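Local structure of periplasmic binding protein (Thermotoga lettingae TMO, 4RY8) at residues 238-243 / 248-253; 288-293 / 303-308. The protein binds 5-methylthioribose between its two lobes and probably serves as the periplasmic solute-binding component that hands this sugar to a membrane transporter. All coordinates share one frame; numbering follows the deposited sequence.

Contact 1: residues 238-243 / 248-253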
# COMPACT_ATOMS: atom_id res chain seq x y z
N GLN C 238 -18.66 -10.28 14.99
CA GLN C 238 -19.91 -10.22 15.78
C GLN C 238 -20.16 -8.81 16.21
O GLN C 238 -21.27 -8.31 16.17
CB GLN C 238 -19.82 -11.04 17.06
CG GLN C 238 -19.82 -12.53 16.86
CD GLN C 238 -19.23 -13.27 18.06
OE1 GLN C 238 -18.80 -12.68 19.07
NE2 GLN C 238 -19.20 -14.58 17.96
N MET C 239 -19.11 -8.16 16.69
CA MET C 239 -19.26 -6.80 17.09
C MET C 239 -19.47 -5.81 15.92
O MET C 239 -20.06 -4.74 16.13
CB MET C 239 -18.05 -6.39 17.92
CG MET C 239 -17.92 -7.04 19.30
SD MET C 239 -16.54 -6.31 20.23
CE MET C 239 -17.01 -4.60 20.15
N MET C 240 -18.95 -6.12 14.72
CA MET C 240 -19.15 -5.26 13.55
C MET C 240 -20.59 -5.36 13.02
O MET C 240 -21.17 -4.38 12.58
CB MET C 240 -18.16 -5.60 12.42
CG MET C 240 -16.70 -5.16 12.71
SD MET C 240 -15.39 -5.64 11.55
CE MET C 240 -15.74 -4.46 10.23
N ILE C 241 -21.17 -6.53 13.10
CA ILE C 241 -22.48 -6.71 12.44
C ILE C 241 -23.68 -6.32 13.29
O ILE C 241 -24.82 -6.39 12.84
CB ILE C 241 -22.64 -8.15 11.88
CG1 ILE C 241 -22.75 -9.18 13.01
CG2 ILE C 241 -21.47 -8.44 10.96
CD1 ILE C 241 -23.02 -10.58 12.52
N GLN C 242 -23.42 -5.91 14.53
CA GLN C 242 -24.48 -5.39 15.42
C GLN C 242 -25.19 -4.20 14.78
O GLN C 242 -24.56 -3.36 14.10
CB GLN C 242 -23.88 -4.89 16.75
CG GLN C 242 -23.35 -5.95 17.70
CD GLN C 242 -22.81 -5.35 19.00
OE1 GLN C 242 -22.80 -4.14 19.19
NE2 GLN C 242 -22.37 -6.22 19.89
N GLN C 243 -26.49 -4.13 15.02
CA GLN C 243 -27.27 -2.98 14.62
C GLN C 243 -26.66 -1.68 15.19
O GLN C 243 -26.21 -1.62 16.34
CB GLN C 243 -28.73 -3.15 15.09
CG GLN C 243 -29.74 -2.33 14.30
CD GLN C 243 -30.95 -1.92 15.13
OE1 GLN C 243 -31.21 -2.45 16.22
NE2 GLN C 243 -31.71 -0.96 14.61
N VAL C 248 -16.97 0.35 11.17
CA VAL C 248 -17.31 0.27 9.72
C VAL C 248 -16.35 -0.52 8.81
O VAL C 248 -16.76 -1.06 7.79
CB VAL C 248 -17.65 1.65 9.10
CG1 VAL C 248 -18.88 2.25 9.78
CG2 VAL C 248 -16.51 2.58 9.20
N ALA C 249 -15.09 -0.62 9.20
CA ALA C 249 -14.11 -1.36 8.45
C ALA C 249 -12.92 -1.76 9.32
O ALA C 249 -12.59 -1.08 10.30
CB ALA C 249 -13.62 -0.54 7.26
N THR C 250 -12.33 -2.89 8.95
CA THR C 250 -11.05 -3.35 9.46
C THR C 250 -10.25 -3.94 8.30
O THR C 250 -10.78 -4.38 7.25
CB THR C 250 -11.23 -4.39 10.63
OG1 THR C 250 -10.00 -4.61 11.34
CG2 THR C 250 -11.72 -5.73 10.11
N VAL C 251 -8.95 -3.93 8.48
CA VAL C 251 -8.01 -4.49 7.56
C VAL C 251 -7.22 -5.57 8.30
O VAL C 251 -6.63 -5.33 9.36
CB VAL C 251 -7.11 -3.35 7.02
CG1 VAL C 251 -5.84 -3.90 6.38
CG2 VAL C 251 -7.96 -2.54 6.02
N GLY C 252 -7.19 -6.77 7.74
CA GLY C 252 -6.44 -7.84 8.40
C GLY C 252 -6.21 -9.13 7.65
O GLY C 252 -6.46 -9.22 6.44
N THR C 253 -5.74 -10.13 8.41
CA THR C 253 -5.38 -11.46 7.91
C THR C 253 -6.01 -12.50 8.81
O THR C 253 -6.45 -12.21 9.92
CB THR C 253 -3.86 -11.74 8.04
OG1 THR C 253 -3.51 -11.75 9.43
CG2 THR C 253 -3.02 -10.72 7.32
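M240 and T250 meet where helix 234-240 lies against strand 247-252, and the pair illustrates how one flexible thioether can join the helix and the second strand of a beta-alpha-beta unit. The unit runs from strand 226-230 through the helix and back into the same sheet. On the helix side all of the joining is done by M240. Its CG stands anti to the carbonyl carbon (chi1 -72°) and the next bond is extended, which carries SD out to the strand; a bend at chi3 (76°) then turns the terminal methyl over the backbone. SD of M240 packs on CG2 of T250 at 3.9 Å, the two side chains crossing at about a right angle. CE of M240 reaches CA of A249, also at 3.9 Å, and lies 4.0 Å from the backbone N of T250. This is the close, buried part.

Toward the start of the strand the fit slackens. CE of M240 is 4.2 Å from the carbonyl C of V248, a partly exposed residue whose CB is directed away from the helix, while just past the helix the chain runs on to Q243 at the surface. W247 and L291 also touch M240.

T250 divides its labour: CG2 is given to sulfur, whereas OG1 is hydrogen-bonded to the backbone O of D231 and to OG of S229. D231 lines the methylthioribose pocket, and the side chain of T250 lies about 9 Å from the sugar. The polar bonds of T250 thus help to tie the strand to the neighbouring strand 226-230 and the D231 that follows it, whereas between 238-243 and 248-253 the helix is held by van der Waals packing, without a hydrogen bond.

Contact 2: residues 288-293 / 303-308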
# COMPACT_ATOMS: atom_id res chain seq x y z
N ARG C 288 -17.88 -3.46 7.15
CA ARG C 288 -19.11 -3.88 7.82
C ARG C 288 -20.19 -4.20 6.78
O ARG C 288 -20.95 -5.15 6.93
CB ARG C 288 -19.60 -2.78 8.76
CG ARG C 288 -20.99 -3.04 9.28
CD ARG C 288 -21.46 -2.08 10.35
NE ARG C 288 -22.62 -2.66 11.02
CZ ARG C 288 -23.83 -2.76 10.49
NH1 ARG C 288 -24.10 -2.29 9.28
NH2 ARG C 288 -24.80 -3.32 11.19
N GLN C 289 -20.22 -3.37 5.73
CA GLN C 289 -21.14 -3.51 4.61
C GLN C 289 -21.01 -4.85 3.89
O GLN C 289 -22.03 -5.49 3.54
CB GLN C 289 -20.89 -2.38 3.60
CG GLN C 289 -22.12 -1.91 2.84
CD GLN C 289 -22.75 -0.67 3.46
OE1 GLN C 289 -22.07 0.34 3.67
NE2 GLN C 289 -24.04 -0.75 3.77
N PHE C 290 -19.77 -5.23 3.61
CA PHE C 290 -19.48 -6.54 3.00
C PHE C 290 -19.89 -7.70 3.93
O PHE C 290 -20.40 -8.74 3.46
CB PHE C 290 -17.98 -6.63 2.60
CG PHE C 290 -17.56 -7.99 2.11
CD1 PHE C 290 -17.91 -8.42 0.82
CD2 PHE C 290 -16.86 -8.86 2.94
CE1 PHE C 290 -17.55 -9.69 0.38
CE2 PHE C 290 -16.51 -10.12 2.50
CZ PHE C 290 -16.85 -10.54 1.22
N LEU C 291 -19.70 -7.55 5.25
CA LEU C 291 -20.08 -8.63 6.19
C LEU C 291 -21.60 -8.84 6.16
O LEU C 291 -22.08 -9.99 6.07
CB LEU C 291 -19.62 -8.37 7.62
CG LEU C 291 -18.11 -8.25 7.90
CD1 LEU C 291 -17.92 -7.74 9.32
CD2 LEU C 291 -17.45 -9.59 7.69
N VAL C 292 -22.33 -7.72 6.23
CA VAL C 292 -23.82 -7.71 6.27
C VAL C 292 -24.42 -8.21 4.97
O VAL C 292 -25.32 -9.07 4.99
CB VAL C 292 -24.38 -6.28 6.55
CG1 VAL C 292 -25.90 -6.25 6.49
CG2 VAL C 292 -23.90 -5.75 7.91
N ASP C 293 -23.93 -7.68 3.85
CA ASP C 293 -24.47 -8.09 2.52
C ASP C 293 -24.39 -9.58 2.24
O ASP C 293 -25.21 -10.13 1.52
CB ASP C 293 -23.75 -7.35 1.39
CG ASP C 293 -24.21 -5.92 1.24
OD1 ASP C 293 -25.05 -5.48 2.06
OD2 ASP C 293 -23.75 -5.25 0.30
N VAL C 303 -13.74 -16.26 5.24
CA VAL C 303 -12.66 -16.82 4.42
C VAL C 303 -13.27 -17.40 3.15
O VAL C 303 -12.75 -17.23 2.05
CB VAL C 303 -11.89 -17.93 5.17
CG1 VAL C 303 -11.03 -18.77 4.23
CG2 VAL C 303 -10.99 -17.33 6.24
N LYS C 304 -14.40 -18.07 3.34
CA LYS C 304 -15.15 -18.68 2.24
C LYS C 304 -15.62 -17.56 1.30
O LYS C 304 -15.39 -17.61 0.09
CB LYS C 304 -16.33 -19.43 2.84
CG LYS C 304 -17.33 -19.98 1.82
CD LYS C 304 -18.58 -20.50 2.50
CE LYS C 304 -19.47 -19.38 3.04
NZ LYS C 304 -20.49 -19.89 4.00
N ALA C 305 -16.24 -16.53 1.88
CA ALA C 305 -16.73 -15.38 1.12
C ALA C 305 -15.60 -14.55 0.51
O ALA C 305 -15.83 -13.83 -0.46
CB ALA C 305 -17.58 -14.49 2.03
N LEU C 306 -14.41 -14.60 1.11
CA LEU C 306 -13.25 -13.81 0.67
C LEU C 306 -12.02 -14.73 0.66
O LEU C 306 -11.20 -14.70 1.58
CB LEU C 306 -13.02 -12.62 1.61
CG LEU C 306 -13.18 -11.19 1.08
CD1 LEU C 306 -12.75 -10.21 2.17
CD2 LEU C 306 -12.38 -10.96 -0.18
N PRO C 307 -11.89 -15.55 -0.40
CA PRO C 307 -10.83 -16.58 -0.40
C PRO C 307 -9.39 -16.04 -0.27
O PRO C 307 -8.52 -16.75 0.22
CB PRO C 307 -11.05 -17.35 -1.72
CG PRO C 307 -11.98 -16.51 -2.54
CD PRO C 307 -12.75 -15.63 -1.60
N ALA C 308 -9.13 -14.80 -0.68
CA ALA C 308 -7.77 -14.22 -0.49
C ALA C 308 -7.25 -14.26 0.98
O ALA C 308 -6.05 -14.13 1.22
CB ALA C 308 -7.74 -12.81 -1.07
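The tail of the C-terminal lobe, where the chain leaves edge strand 284-287 of the mixed sheet and folds into two short helices, supplies this surface contact between one helix and the end of the next. Helix 288-293 offers a single aromatic side chain, F290, to the last turn of helix 299-305 and the residue just beyond it. With CG anti to the backbone N (chi1 174°), the ring of F290 is directed toward the other helix, and its CZ and CE2 end does the touching. CZ of F290 lies 3.7 Å from CG of L306, and the ring and the leucine cross obliquely. On the helical side, CB of A305 sits 4.1 Å from CZ of F290, adding a second apolar neighbour.

L306 is where the chain drops its helical backbone angles; a weak hydrogen bond from its N to O of V303 (3.2 Å) still ties it to the final turn. I296, in the linker between the helices, touches both F290 and A305 and helps to close the corner. An alanine at F290 would remove the ring that spans the two helices, and would probably open a gap in front of L306 and A305. The backbone also takes part: O of A305 lies at the edge of the F290 ring, in its plane, 3.8 Å from CZ.

Contact 1 is a buried contact inside the beta-alpha-beta core of the C-terminal lobe; contact 2 is a surface contact between small helices added beyond the edge strand. Both rely on one long apolar side chain and neither has a hydrogen bond across it, but thioether meets strand backbone and methyl in the first, whereas ring meets leucine and helix end in the second. Their centres are about 10 Å apart, and R288 joins them through polar bonds: its N probably donates a hydrogen bond to V248 O, 2.7 Å away, its NH2 holds Q242 O, and its NE makes a weak bond to M240 O.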